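Local coordinates for protein agglutinin (Rhizoctonia solani, PDB 4G9M) that probably binds carbohydrates as a lectin of the ricin-type beta-trefoil family that assembles into a domain-swapped dimer, at residues L12-T17 against L111-S116; Q35-H40 against A119-V124; T67-A72 against V88-V93; V79-S84 against V124-N129; A94-F99 against N134-F139. All coordinates share one frame; numbering follows the deposited sequence.

Contact 1. Residues L12-T17 against L111-S116; sequences LKNVST and LDLKES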
# COMPACT_ATOMS: atom_id res chain seq x y z
N LEU B 12 4.13 6.01 -13.98
CA LEU B 12 4.40 6.30 -12.57
C LEU B 12 5.00 7.70 -12.44
O LEU B 12 6.17 7.93 -12.78
CB LEU B 12 5.34 5.23 -12.00
CG LEU B 12 4.83 3.80 -12.16
CD1 LEU B 12 5.79 2.79 -11.56
CD2 LEU B 12 3.44 3.64 -11.53
N LYS B 13 4.19 8.63 -11.98
CA LYS B 13 4.54 10.04 -11.96
C LYS B 13 5.01 10.48 -10.58
O LYS B 13 4.28 10.36 -9.59
CB LYS B 13 3.35 10.90 -12.41
CG LYS B 13 3.66 12.40 -12.41
CD LYS B 13 2.46 13.20 -12.89
CE LYS B 13 1.26 13.01 -11.98
NZ LYS B 13 1.44 13.68 -10.66
N ASN B 14 6.23 11.01 -10.50
CA ASN B 14 6.74 11.42 -9.20
C ASN B 14 5.91 12.56 -8.62
O ASN B 14 5.64 13.55 -9.29
CB ASN B 14 8.22 11.82 -9.29
CG ASN B 14 8.85 11.98 -7.95
OD1 ASN B 14 8.89 13.08 -7.40
ND2 ASN B 14 9.35 10.87 -7.39
N VAL B 15 5.50 12.42 -7.36
CA VAL B 15 4.65 13.41 -6.71
C VAL B 15 5.34 14.79 -6.62
O VAL B 15 4.70 15.83 -6.83
CB VAL B 15 4.16 12.91 -5.32
CG1 VAL B 15 3.55 14.06 -4.50
CG2 VAL B 15 3.15 11.76 -5.48
N SER B 16 6.63 14.81 -6.33
CA SER B 16 7.35 16.07 -6.20
C SER B 16 7.56 16.79 -7.54
O SER B 16 7.29 17.99 -7.64
CB SER B 16 8.71 15.85 -5.53
OG SER B 16 9.44 17.07 -5.41
N THR B 17 8.04 16.06 -8.54
CA THR B 17 8.56 16.70 -9.76
C THR B 17 7.58 16.74 -10.91
O THR B 17 7.67 17.61 -11.77
CB THR B 17 9.80 15.97 -10.28
OG1 THR B 17 9.45 14.63 -10.65
CG2 THR B 17 10.91 15.94 -9.22
N LEU B 111 11.85 3.55 -3.59
CA LEU B 111 12.27 4.20 -4.83
C LEU B 111 12.22 5.70 -4.65
O LEU B 111 11.20 6.26 -4.24
CB LEU B 111 11.39 3.79 -6.01
CG LEU B 111 11.90 2.62 -6.87
CD1 LEU B 111 12.19 1.41 -6.03
CD2 LEU B 111 10.90 2.28 -7.97
N ASP B 112 13.32 6.36 -4.99
CA ASP B 112 13.51 7.77 -4.66
C ASP B 112 14.01 8.52 -5.89
O ASP B 112 15.02 8.16 -6.47
CB ASP B 112 14.53 7.85 -3.51
CG ASP B 112 14.87 9.26 -3.09
OD1 ASP B 112 15.23 10.10 -3.95
OD2 ASP B 112 14.84 9.53 -1.87
N LEU B 113 13.30 9.57 -6.30
CA LEU B 113 13.84 10.43 -7.35
C LEU B 113 14.83 11.40 -6.70
O LEU B 113 14.44 12.32 -5.98
CB LEU B 113 12.71 11.18 -8.09
CG LEU B 113 13.13 12.01 -9.31
CD1 LEU B 113 13.91 11.18 -10.33
CD2 LEU B 113 11.90 12.60 -9.97
N LYS B 114 16.11 11.16 -6.96
CA LYS B 114 17.21 11.79 -6.23
C LYS B 114 17.08 13.31 -6.05
O LYS B 114 17.03 14.05 -7.03
CB LYS B 114 18.54 11.45 -6.92
CG LYS B 114 19.81 11.91 -6.19
CD LYS B 114 21.02 11.58 -7.05
CE LYS B 114 22.32 11.98 -6.39
NZ LYS B 114 23.45 11.82 -7.36
N GLU B 115 16.99 13.74 -4.79
CA GLU B 115 17.06 15.16 -4.44
C GLU B 115 15.91 15.96 -5.06
O GLU B 115 16.03 17.16 -5.30
CB GLU B 115 18.44 15.74 -4.81
CG GLU B 115 19.59 15.20 -3.93
CD GLU B 115 20.97 15.51 -4.49
OE1 GLU B 115 21.09 15.90 -5.67
OE2 GLU B 115 21.95 15.33 -3.73
N SER B 116 14.81 15.27 -5.34
CA SER B 116 13.60 15.90 -5.90
C SER B 116 13.88 16.73 -7.16
O SER B 116 13.18 17.71 -7.42
CB SER B 116 12.93 16.78 -4.85
OG SER B 116 12.79 16.10 -3.62
O HOH W 1 10.39 18.45 -7.21
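Leu113 lays its CD2 methyl against both Thr17 and Asn14, so that this branch touches both residues. The side chains of Thr17 and Leu113 approach tip to tip: CD2 of Leu113 lies 3.3 Å from OG1 of Thr17 and 3.6 Å from its CG2 methyl. Thr17 OG1 finds its polar partner in the hydroxyl of Thr19. Asn14 comes at Leu113 obliquely, its ND2 3.4 Å from Leu113 CB, while that same nitrogen donates to the carbonyl of Asn134. With CG of Asn14 opposite its backbone N (chi1 -169°), OD1 turns back to receive weak bonds from the backbone N-H groups of Ser16 and Thr17, closing the small turn that follows the strand. At the outer end the apolar touch gives way to water: Ser16 OG lies 2.5 Å from a water that in turn donates to Ser116 O at 2.9 Å. No direct hydrogen bond crosses the contact. In the beta-trefoil it joins the ends of strands 8-14 and 109-113, the first paired with strand 137-141 and the second with strand 122-128, and Asn134 bonds to both segments.

Contact 2. Residues Q35-H40 against A119-V124; sequences QGYKSH and ANETPV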
# COMPACT_ATOMS: atom_id res chain seq x y z
N GLN B 35 15.32 6.25 -14.19
CA GLN B 35 15.55 7.67 -13.94
C GLN B 35 14.24 8.43 -14.03
O GLN B 35 13.21 7.86 -14.41
CB GLN B 35 16.52 8.22 -14.99
CG GLN B 35 15.92 8.29 -16.39
CD GLN B 35 16.95 8.41 -17.48
OE1 GLN B 35 18.13 8.70 -17.21
NE2 GLN B 35 16.53 8.18 -18.72
N GLY B 36 14.27 9.72 -13.70
CA GLY B 36 13.10 10.56 -13.92
C GLY B 36 13.20 11.24 -15.27
O GLY B 36 14.29 11.62 -15.69
N TYR B 37 12.07 11.38 -15.96
CA TYR B 37 12.08 12.01 -17.28
C TYR B 37 10.70 12.61 -17.59
O TYR B 37 9.68 12.12 -17.11
CB TYR B 37 12.47 10.98 -18.34
CG TYR B 37 13.10 11.54 -19.62
CD1 TYR B 37 12.32 12.12 -20.60
CD2 TYR B 37 14.47 11.47 -19.83
CE1 TYR B 37 12.87 12.63 -21.77
CE2 TYR B 37 15.04 11.98 -21.00
CZ TYR B 37 14.23 12.56 -21.96
OH TYR B 37 14.77 13.06 -23.13
N LYS B 38 10.66 13.69 -18.37
CA LYS B 38 9.39 14.28 -18.77
C LYS B 38 8.55 13.24 -19.51
O LYS B 38 9.07 12.51 -20.36
CB LYS B 38 9.60 15.50 -19.66
CG LYS B 38 8.32 16.18 -20.11
CD LYS B 38 8.62 17.41 -20.96
CE LYS B 38 7.35 17.98 -21.59
NZ LYS B 38 7.57 19.33 -22.18
N SER B 39 7.26 13.18 -19.18
CA SER B 39 6.36 12.23 -19.80
C SER B 39 6.28 12.46 -21.31
O SER B 39 6.02 13.58 -21.75
CB SER B 39 4.98 12.33 -19.16
OG SER B 39 4.08 11.37 -19.72
N HIS B 40 6.51 11.42 -22.10
CA HIS B 40 6.35 11.52 -23.55
C HIS B 40 5.57 10.34 -24.16
O HIS B 40 5.42 10.25 -25.38
CB HIS B 40 7.70 11.71 -24.27
CG HIS B 40 8.73 10.66 -23.95
ND1 HIS B 40 8.47 9.31 -24.01
CD2 HIS B 40 10.02 10.78 -23.56
CE1 HIS B 40 9.55 8.64 -23.67
NE2 HIS B 40 10.51 9.51 -23.39
N ALA B 119 14.89 17.55 -13.36
CA ALA B 119 15.65 17.50 -14.60
C ALA B 119 15.54 16.12 -15.24
O ALA B 119 15.45 15.11 -14.54
CB ALA B 119 17.10 17.82 -14.34
N ASN B 120 15.56 16.07 -16.57
CA ASN B 120 15.56 14.78 -17.26
C ASN B 120 16.84 14.05 -16.88
O ASN B 120 17.89 14.68 -16.74
CB ASN B 120 15.50 14.95 -18.79
CG ASN B 120 14.12 15.34 -19.31
OD1 ASN B 120 13.10 15.15 -18.63
ND2 ASN B 120 14.08 15.88 -20.52
N GLU B 121 16.74 12.73 -16.70
CA GLU B 121 17.88 11.85 -16.38
C GLU B 121 18.33 11.89 -14.92
O GLU B 121 19.38 11.34 -14.56
CB GLU B 121 19.07 12.02 -17.35
CG GLU B 121 18.68 11.75 -18.80
CD GLU B 121 19.87 11.74 -19.75
OE1 GLU B 121 21.01 11.98 -19.30
OE2 GLU B 121 19.65 11.50 -20.96
N THR B 122 17.53 12.54 -14.08
CA THR B 122 17.77 12.49 -12.64
C THR B 122 17.65 11.04 -12.18
O THR B 122 16.65 10.39 -12.44
CB THR B 122 16.77 13.34 -11.86
OG1 THR B 122 16.94 14.72 -12.20
CG2 THR B 122 16.99 13.17 -10.35
N PRO B 123 18.68 10.54 -11.47
CA PRO B 123 18.67 9.13 -11.07
C PRO B 123 17.54 8.80 -10.10
O PRO B 123 17.14 9.65 -9.31
CB PRO B 123 20.03 8.96 -10.37
CG PRO B 123 20.87 10.06 -10.93
CD PRO B 123 19.94 11.21 -11.13
N VAL B 124 17.02 7.58 -10.22
CA VAL B 124 16.13 7.01 -9.22
C VAL B 124 17.00 6.05 -8.43
O VAL B 124 17.76 5.28 -9.01
CB VAL B 124 14.96 6.29 -9.87
CG1 VAL B 124 14.15 5.55 -8.83
CG2 VAL B 124 14.11 7.30 -10.60
O HOH W 2 20.06 8.55 -15.04
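The N-H of Gly36 donates to Thr122 O at 2.8 Å, a nearly straight bond (165°) lying in the carbonyl plane. It belongs to the antiparallel pairing of strands 32-37 and 122-128 in the beta-trefoil, just where the latter emerges from a type II beta turn running from Ala119 to Thr122. The carbonyl of Gly36 returns a bond, accepting Glu121 N at 2.9 Å with the donor nearly in line with C=O, so the turn is fastened to the strand through both the N-H and the C=O of this glycine.

Beyond it, the Asn120 amide lies flat over one face of the Tyr37 ring. The two planes are only 2° apart, with Asn120 CG above the ring centre, ND2 over CZ and the CB methylene making a CH-pi contact. The amide is pinned in this stack by Lys38, whose backbone N donates to Asn120 OD1 at 2.9 Å from a position tilted off the carbonyl plane. One side chain thus both stacks on the Tyr37 ring and accepts the backbone N-H of Lys38, joining the turn to the segment 35-40.

Two residues before Tyr37, Gln35 runs alongside Glu121, both pointing the same way, with amide and carboxylate planes nearly parallel (6°). Gln35 NE2 is held by Asp22 OD1. Deeper in, Val124 CG2 packs on the backbone of Gln35, 3.6 Å from its C. Gln35 OE1 lies 3.3 Å from Glu121 CA, and one water donates to this oxygen and to Glu121 O.

Contact 3. Residues T67-A72 against V88-V93; sequences TYVGTA and VPLDIV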
# COMPACT_ATOMS: atom_id res chain seq x y z
N THR B 67 12.41 -6.08 -19.06
CA THR B 67 13.16 -6.25 -17.82
C THR B 67 12.44 -5.59 -16.66
O THR B 67 11.47 -4.84 -16.85
CB THR B 67 14.60 -5.74 -17.94
OG1 THR B 67 14.61 -4.36 -18.33
CG2 THR B 67 15.37 -6.56 -18.96
N TYR B 68 12.92 -5.85 -15.45
CA TYR B 68 12.21 -5.46 -14.25
C TYR B 68 12.93 -4.37 -13.48
O TYR B 68 14.15 -4.19 -13.60
CB TYR B 68 12.05 -6.67 -13.34
CG TYR B 68 11.20 -7.77 -13.91
CD1 TYR B 68 11.75 -8.71 -14.78
CD2 TYR B 68 9.84 -7.85 -13.62
CE1 TYR B 68 10.96 -9.73 -15.31
CE2 TYR B 68 9.05 -8.87 -14.15
CZ TYR B 68 9.61 -9.80 -14.99
OH TYR B 68 8.84 -10.81 -15.53
N VAL B 69 12.17 -3.67 -12.65
CA VAL B 69 12.78 -2.78 -11.66
C VAL B 69 13.64 -3.62 -10.74
O VAL B 69 13.14 -4.53 -10.07
CB VAL B 69 11.71 -2.04 -10.83
CG1 VAL B 69 12.32 -1.42 -9.55
CG2 VAL B 69 11.04 -0.99 -11.70
N GLY B 70 14.93 -3.30 -10.71
CA GLY B 70 15.87 -4.07 -9.93
C GLY B 70 16.92 -3.16 -9.33
O GLY B 70 16.68 -1.97 -9.12
N THR B 71 18.08 -3.73 -9.06
CA THR B 71 19.13 -2.96 -8.39
C THR B 71 20.52 -3.22 -8.98
O THR B 71 20.81 -4.30 -9.49
CB THR B 71 19.13 -3.24 -6.87
OG1 THR B 71 20.09 -2.40 -6.21
CG2 THR B 71 19.43 -4.69 -6.59
N ALA B 72 21.35 -2.19 -8.92
CA ALA B 72 22.75 -2.24 -9.35
C ALA B 72 23.66 -3.03 -8.41
O ALA B 72 24.67 -3.57 -8.85
CB ALA B 72 23.29 -0.82 -9.46
N VAL B 88 13.59 -6.79 -8.25
CA VAL B 88 13.47 -6.59 -6.82
C VAL B 88 11.98 -6.60 -6.47
O VAL B 88 11.22 -5.77 -6.97
CB VAL B 88 14.10 -5.26 -6.39
CG1 VAL B 88 13.69 -4.88 -4.96
CG2 VAL B 88 15.62 -5.33 -6.52
N PRO B 89 11.54 -7.56 -5.62
CA PRO B 89 10.12 -7.55 -5.24
C PRO B 89 9.77 -6.32 -4.40
O PRO B 89 10.59 -5.88 -3.58
CB PRO B 89 9.97 -8.84 -4.43
CG PRO B 89 11.37 -9.06 -3.83
CD PRO B 89 12.29 -8.63 -4.94
N LEU B 90 8.57 -5.79 -4.60
CA LEU B 90 8.16 -4.51 -4.02
C LEU B 90 6.84 -4.65 -3.26
O LEU B 90 6.12 -5.64 -3.42
CB LEU B 90 7.97 -3.45 -5.12
CG LEU B 90 9.13 -3.32 -6.12
CD1 LEU B 90 8.69 -2.54 -7.36
CD2 LEU B 90 10.32 -2.66 -5.46
N ASP B 91 6.56 -3.66 -2.42
CA ASP B 91 5.27 -3.49 -1.75
C ASP B 91 4.81 -2.10 -2.12
O ASP B 91 5.59 -1.15 -2.02
CB ASP B 91 5.44 -3.53 -0.23
CG ASP B 91 5.49 -4.94 0.34
OD1 ASP B 91 4.89 -5.87 -0.26
OD2 ASP B 91 6.08 -5.09 1.44
N ILE B 92 3.56 -1.95 -2.56
CA ILE B 92 3.05 -0.63 -2.91
C ILE B 92 2.21 -0.13 -1.72
O ILE B 92 1.17 -0.71 -1.40
CB ILE B 92 2.18 -0.69 -4.20
CG1 ILE B 92 2.91 -1.46 -5.31
CG2 ILE B 92 1.86 0.71 -4.68
CD1 ILE B 92 4.32 -0.90 -5.61
N VAL B 93 2.68 0.94 -1.08
CA VAL B 93 2.11 1.40 0.20
C VAL B 93 1.42 2.75 0.03
O VAL B 93 2.04 3.70 -0.43
CB VAL B 93 3.23 1.55 1.29
CG1 VAL B 93 2.62 1.84 2.63
CG2 VAL B 93 4.10 0.29 1.36
O HOH W 3 10.33 -5.17 -9.59
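This is a small buried contact of mixed character, one backbone hydrogen bond flanked by apolar groups, at the place where the chain leading into strand 90-94 passes strand 68-71 of the beta-trefoil. Val88 N donates to Val69 O at 2.9 Å, in the carbonyl plane and with an N-H...O angle of 158°. The same oxygen takes a second proton from a water, which also donates to Val88 O at 2.8 Å; the water thus bridges the two backbones beside the direct bond. Val88 CG2 rests on Gly70, 3.6 Å from its CA. That methyl stands opposite the carbonyl carbon of its own residue, which turns it onto the glycine and on to Thr71, where it meets CG2 at 3.9 Å. The hydroxyl of Thr71 has its partner elsewhere, in Ser73 O. Farther along, Val69 CG1 and Leu90 CD1 make a looser apolar touch. Strand 68-71 turns a corner at Val69: Tyr68 and Gly70, on the two sides of it, bond to Ser84 and Val82 of strand 81-84, while Val69 bonds to Leu60 of strand 58-62. Tyr126 of strand 122-128 packs on Val69, Thr71 and Val88; farther along strand 90-94, the Ile92 backbone bonds to the second subunit and Val93 packs on its Asn56.

Contact 4. Residues V79-S84 against V124-N129; sequences VNVVGS and VIYYNN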
# COMPACT_ATOMS: atom_id res chain seq x y z
N VAL B 79 21.98 3.49 -3.82
CA VAL B 79 22.21 2.48 -4.84
C VAL B 79 21.23 2.70 -5.99
O VAL B 79 20.05 2.97 -5.77
CB VAL B 79 22.07 1.04 -4.25
CG1 VAL B 79 22.05 -0.01 -5.35
CG2 VAL B 79 23.23 0.75 -3.28
N ASN B 80 21.72 2.63 -7.23
CA ASN B 80 20.89 2.84 -8.40
C ASN B 80 19.76 1.82 -8.58
O ASN B 80 19.96 0.61 -8.47
CB ASN B 80 21.74 2.86 -9.68
CG ASN B 80 22.55 4.13 -9.82
OD1 ASN B 80 22.17 5.04 -10.55
ND2 ASN B 80 23.69 4.19 -9.13
N VAL B 81 18.57 2.33 -8.88
CA VAL B 81 17.49 1.50 -9.40
C VAL B 81 17.74 1.32 -10.90
O VAL B 81 17.99 2.29 -11.61
CB VAL B 81 16.13 2.16 -9.16
CG1 VAL B 81 15.02 1.31 -9.73
CG2 VAL B 81 15.93 2.38 -7.66
N VAL B 82 17.71 0.08 -11.36
CA VAL B 82 18.09 -0.22 -12.74
C VAL B 82 17.20 -1.31 -13.33
O VAL B 82 16.52 -2.04 -12.59
CB VAL B 82 19.55 -0.72 -12.83
CG1 VAL B 82 20.53 0.36 -12.36
CG2 VAL B 82 19.74 -2.04 -12.06
N GLY B 83 17.19 -1.41 -14.65
CA GLY B 83 16.50 -2.49 -15.33
C GLY B 83 17.29 -3.78 -15.19
O GLY B 83 18.50 -3.79 -15.39
N SER B 84 16.61 -4.87 -14.86
CA SER B 84 17.31 -6.12 -14.53
C SER B 84 16.48 -7.32 -14.94
O SER B 84 15.25 -7.25 -14.97
CB SER B 84 17.59 -6.18 -13.03
OG SER B 84 18.34 -7.34 -12.68
N VAL B 124 17.02 7.58 -10.22
CA VAL B 124 16.13 7.01 -9.22
C VAL B 124 17.00 6.05 -8.43
O VAL B 124 17.76 5.28 -9.01
CB VAL B 124 14.96 6.29 -9.87
CG1 VAL B 124 14.15 5.55 -8.83
CG2 VAL B 124 14.11 7.30 -10.60
N ILE B 125 16.90 6.13 -7.10
CA ILE B 125 17.82 5.40 -6.24
C ILE B 125 17.01 4.72 -5.14
O ILE B 125 15.88 5.11 -4.88
CB ILE B 125 18.85 6.34 -5.58
CG1 ILE B 125 18.15 7.51 -4.87
CG2 ILE B 125 19.85 6.88 -6.62
CD1 ILE B 125 19.09 8.37 -3.99
N TYR B 126 17.59 3.70 -4.50
CA TYR B 126 17.01 3.19 -3.25
C TYR B 126 17.42 4.15 -2.16
O TYR B 126 18.56 4.61 -2.14
CB TYR B 126 17.50 1.76 -2.93
CG TYR B 126 16.93 0.78 -3.92
CD1 TYR B 126 15.64 0.31 -3.78
CD2 TYR B 126 17.66 0.38 -5.02
CE1 TYR B 126 15.08 -0.55 -4.73
CE2 TYR B 126 17.11 -0.49 -5.98
CZ TYR B 126 15.83 -0.94 -5.83
OH TYR B 126 15.28 -1.79 -6.78
N TYR B 127 16.50 4.48 -1.25
CA TYR B 127 16.85 5.44 -0.20
C TYR B 127 15.92 5.25 0.98
O TYR B 127 14.76 4.87 0.81
CB TYR B 127 16.71 6.86 -0.72
CG TYR B 127 17.58 7.95 -0.10
CD1 TYR B 127 18.98 7.92 -0.16
CD2 TYR B 127 16.98 9.08 0.47
CE1 TYR B 127 19.75 8.95 0.36
CE2 TYR B 127 17.76 10.12 0.99
CZ TYR B 127 19.14 10.05 0.94
OH TYR B 127 19.88 11.09 1.43
N ASN B 128 16.41 5.54 2.17
CA ASN B 128 15.61 5.41 3.39
C ASN B 128 14.29 6.15 3.24
O ASN B 128 14.26 7.29 2.79
CB ASN B 128 16.39 5.98 4.58
CG ASN B 128 15.72 5.68 5.90
OD1 ASN B 128 15.81 4.56 6.41
ND2 ASN B 128 15.05 6.67 6.47
N ASN B 129 13.19 5.48 3.60
CA ASN B 129 11.87 6.07 3.45
C ASN B 129 11.69 7.15 4.49
O ASN B 129 11.55 6.87 5.69
CB ASN B 129 10.77 5.00 3.57
CG ASN B 129 9.39 5.52 3.20
OD1 ASN B 129 9.25 6.64 2.72
ND2 ASN B 129 8.36 4.68 3.41
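The Tyr126 ring takes the CG2 methyl of Val81 on one face, 3.5 Å above its plane and displaced toward the rim, and has Asn80 O at its edge, 3.9 Å from CE2. The methyl makes a CH-pi contact, nearest to CE2, and the two side chains cross at about a right angle. CG2 of Val81 lies opposite its own carbonyl carbon (chi1 179° for CG1), a position from which it reaches the ring and, on its other flank, Val124 CG1 at 3.8 Å. Val79 adds a looser touch, its CG1 near Tyr126 CD2.

Two fairly straight backbone bonds hold these groups in place. Tyr126 N donates to Val79 O at 2.9 Å, and Val81 N donates to Val124 O at 3.1 Å, the latter from a position tilted off the carbonyl plane. They frame a single beta bridge between Asn80 and Ile125; Ile125 CA also approaches Val79 O, 3.3 Å away. Thereafter the strands part; the axes of the short segments 81-84 and 124-128 run at 110° to each other, so the pairing is confined to this spot. The phenol OH of Tyr126 is bonded to Gly70 O, tying the far end of the ring to strand 68-71. Within the beta-trefoil, strand 81-84 pairs with strands 68-71 and 32-37, strand 122-128 pairs with 109-113 and 32-37, and Tyr126 touches Val69, Thr71, Val88 and Leu111.

Contact 5. Residues A94-F99 against N134-F139; sequences AADKGF and NQKWKF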
# COMPACT_ATOMS: atom_id res chain seq x y z
N ALA B 94 0.14 2.83 0.38
CA ALA B 94 -0.59 4.11 0.28
C ALA B 94 0.09 5.26 1.04
O ALA B 94 0.40 5.13 2.22
CB ALA B 94 -2.03 3.93 0.75
N ALA B 95 0.31 6.38 0.35
CA ALA B 95 0.96 7.53 0.96
C ALA B 95 -0.03 8.69 0.97
O ALA B 95 -1.07 8.61 0.33
CB ALA B 95 2.24 7.91 0.19
N ASP B 96 0.30 9.77 1.68
CA ASP B 96 -0.60 10.91 1.78
C ASP B 96 -0.86 11.52 0.41
O ASP B 96 -1.91 12.13 0.17
CB ASP B 96 -0.06 11.95 2.77
CG ASP B 96 1.27 12.54 2.33
OD1 ASP B 96 2.28 11.80 2.29
OD2 ASP B 96 1.32 13.76 2.07
N LYS B 97 0.10 11.35 -0.49
CA LYS B 97 -0.09 11.58 -1.91
C LYS B 97 0.51 10.40 -2.67
O LYS B 97 1.67 10.04 -2.42
CB LYS B 97 0.57 12.88 -2.35
CG LYS B 97 -0.04 14.12 -1.69
CD LYS B 97 0.72 15.40 -2.04
CE LYS B 97 1.99 15.51 -1.23
NZ LYS B 97 1.72 15.73 0.22
N GLY B 98 -0.25 9.81 -3.57
CA GLY B 98 0.22 8.65 -4.31
C GLY B 98 0.60 7.46 -3.45
O GLY B 98 -0.01 7.20 -2.40
N PHE B 99 1.61 6.72 -3.90
CA PHE B 99 2.05 5.52 -3.21
C PHE B 99 3.57 5.50 -3.07
O PHE B 99 4.30 5.94 -3.96
CB PHE B 99 1.63 4.27 -4.02
CG PHE B 99 0.13 4.06 -4.11
CD1 PHE B 99 -0.62 4.68 -5.10
CD2 PHE B 99 -0.51 3.23 -3.20
CE1 PHE B 99 -2.00 4.49 -5.18
CE2 PHE B 99 -1.89 3.04 -3.27
CZ PHE B 99 -2.63 3.67 -4.26
N ASN B 134 9.34 13.27 -3.07
CA ASN B 134 10.10 12.64 -4.16
C ASN B 134 10.18 11.12 -3.99
O ASN B 134 10.70 10.41 -4.86
CB ASN B 134 11.50 13.23 -4.26
CG ASN B 134 12.32 13.00 -3.01
OD1 ASN B 134 11.87 13.28 -1.90
ND2 ASN B 134 13.52 12.45 -3.19
N GLN B 135 9.65 10.63 -2.88
CA GLN B 135 9.58 9.19 -2.63
C GLN B 135 8.14 8.69 -2.72
O GLN B 135 7.80 7.64 -2.17
CB GLN B 135 10.14 8.86 -1.24
CG GLN B 135 11.46 9.54 -0.91
CD GLN B 135 11.99 9.13 0.44
OE1 GLN B 135 11.27 9.20 1.45
NE2 GLN B 135 13.24 8.67 0.47
N LYS B 136 7.30 9.45 -3.42
CA LYS B 136 5.90 9.07 -3.62
C LYS B 136 5.60 9.16 -5.09
O LYS B 136 6.10 10.07 -5.77
CB LYS B 136 4.96 9.98 -2.84
CG LYS B 136 5.13 9.88 -1.32
CD LYS B 136 4.48 11.06 -0.62
CE LYS B 136 5.01 11.17 0.80
NZ LYS B 136 4.69 12.50 1.39
N TRP B 137 4.77 8.24 -5.58
CA TRP B 137 4.51 8.13 -7.01
C TRP B 137 3.02 8.03 -7.27
O TRP B 137 2.30 7.30 -6.58
CB TRP B 137 5.22 6.89 -7.57
CG TRP B 137 6.73 6.92 -7.33
CD1 TRP B 137 7.39 6.52 -6.19
CD2 TRP B 137 7.74 7.38 -8.23
NE1 TRP B 137 8.75 6.72 -6.33
CE2 TRP B 137 8.99 7.23 -7.57
CE3 TRP B 137 7.72 7.90 -9.53
CZ2 TRP B 137 10.19 7.59 -8.18
CZ3 TRP B 137 8.91 8.26 -10.13
CH2 TRP B 137 10.14 8.08 -9.45
N LYS B 138 2.55 8.78 -8.27
CA LYS B 138 1.18 8.65 -8.73
C LYS B 138 1.09 7.47 -9.68
O LYS B 138 1.82 7.40 -10.67
CB LYS B 138 0.71 9.92 -9.45
CG LYS B 138 0.89 11.21 -8.66
CD LYS B 138 0.05 11.21 -7.40
CE LYS B 138 -1.39 10.86 -7.72
NZ LYS B 138 -1.98 10.01 -6.65
N PHE B 139 0.19 6.54 -9.38
CA PHE B 139 -0.03 5.38 -10.23
C PHE B 139 -1.11 5.69 -11.25
O PHE B 139 -2.30 5.64 -10.94
CB PHE B 139 -0.40 4.16 -9.38
CG PHE B 139 0.80 3.42 -8.86
CD1 PHE B 139 1.69 4.03 -7.99
CD2 PHE B 139 1.04 2.10 -9.24
CE1 PHE B 139 2.80 3.36 -7.52
CE2 PHE B 139 2.16 1.41 -8.76
CZ PHE B 139 3.03 2.04 -7.89
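Lys136 stretches its side chain along the loop 94-99 to Asp96, where NZ meets the syn lone pair of OD1 at 2.7 Å. On the way its CG packs on Ala95 CB at 3.8 Å, and its CB lies against Lys97 O, a buried carbonyl with no partner in the model. Lys97 NZ salt-bridges the other oxygen, Asp96 OD2, also at 2.7 Å but tilted 29° out of the carboxylate plane, so one acid joins two lysines. Lys97 NZ and Lys136 NZ are 4.5 Å apart, a closeness that the carboxylate they share probably eases. Asp133 and Ala131 O also hold Lys136 NZ.

Trp137 forms an antiparallel hydrogen-bonded pair with Phe99: Phe99 N donates to Trp137 O at 2.8 Å and Trp137 N to Phe99 O at 2.9 Å. Phe99 O also lies in the plane of the indole, at its CD1 edge. Together, Gln135, Lys136 and Trp137 spell the Gln-X-Trp signature of ricin-type beta-trefoil lectins, and the indole NE1 is bonded to Leu111 O.

Lys138 starts away from the loop, but its chain folds at every torsion beyond chi1 and brings NZ back to 3.5 Å from Gly98 CA. This glycine, at positive phi, presses close to Trp137 O.

Phe139 meets Phe99 obliquely, ring planes at 73°, with CD1 of each 3.8 Å from the other and Phe139 CE1 against Phe99 CB. Beyond it the backbone of Phe139 pairs with an antiparallel strand of the second subunit, whose Ile3 packs on Phe99.

Contacts 3, 4 and 5 are buried, whereas contacts 1 and 2 reach the surface at turns and strand ends, and there side-chain amides do more of the work. Contacts 2 and 4 share strand 122-128 and meet at Val124, binding it to strand 32-37 at one end and to strand 81-84 farther on. Contacts 3 and 4 adjoin through the pairing of strands 68-71 and 81-84. Contacts 1 and 5 are joined by backbone bonds from Lys13 to Lys138 and from Val15 to Lys136. Charge pairing distinguishes contact 5, while apolar and aromatic packing dominates contact 4. Contacts 3 and 5, about 16 Å apart between centres, both border the second subunit, which contact 4 also reaches through Asn129.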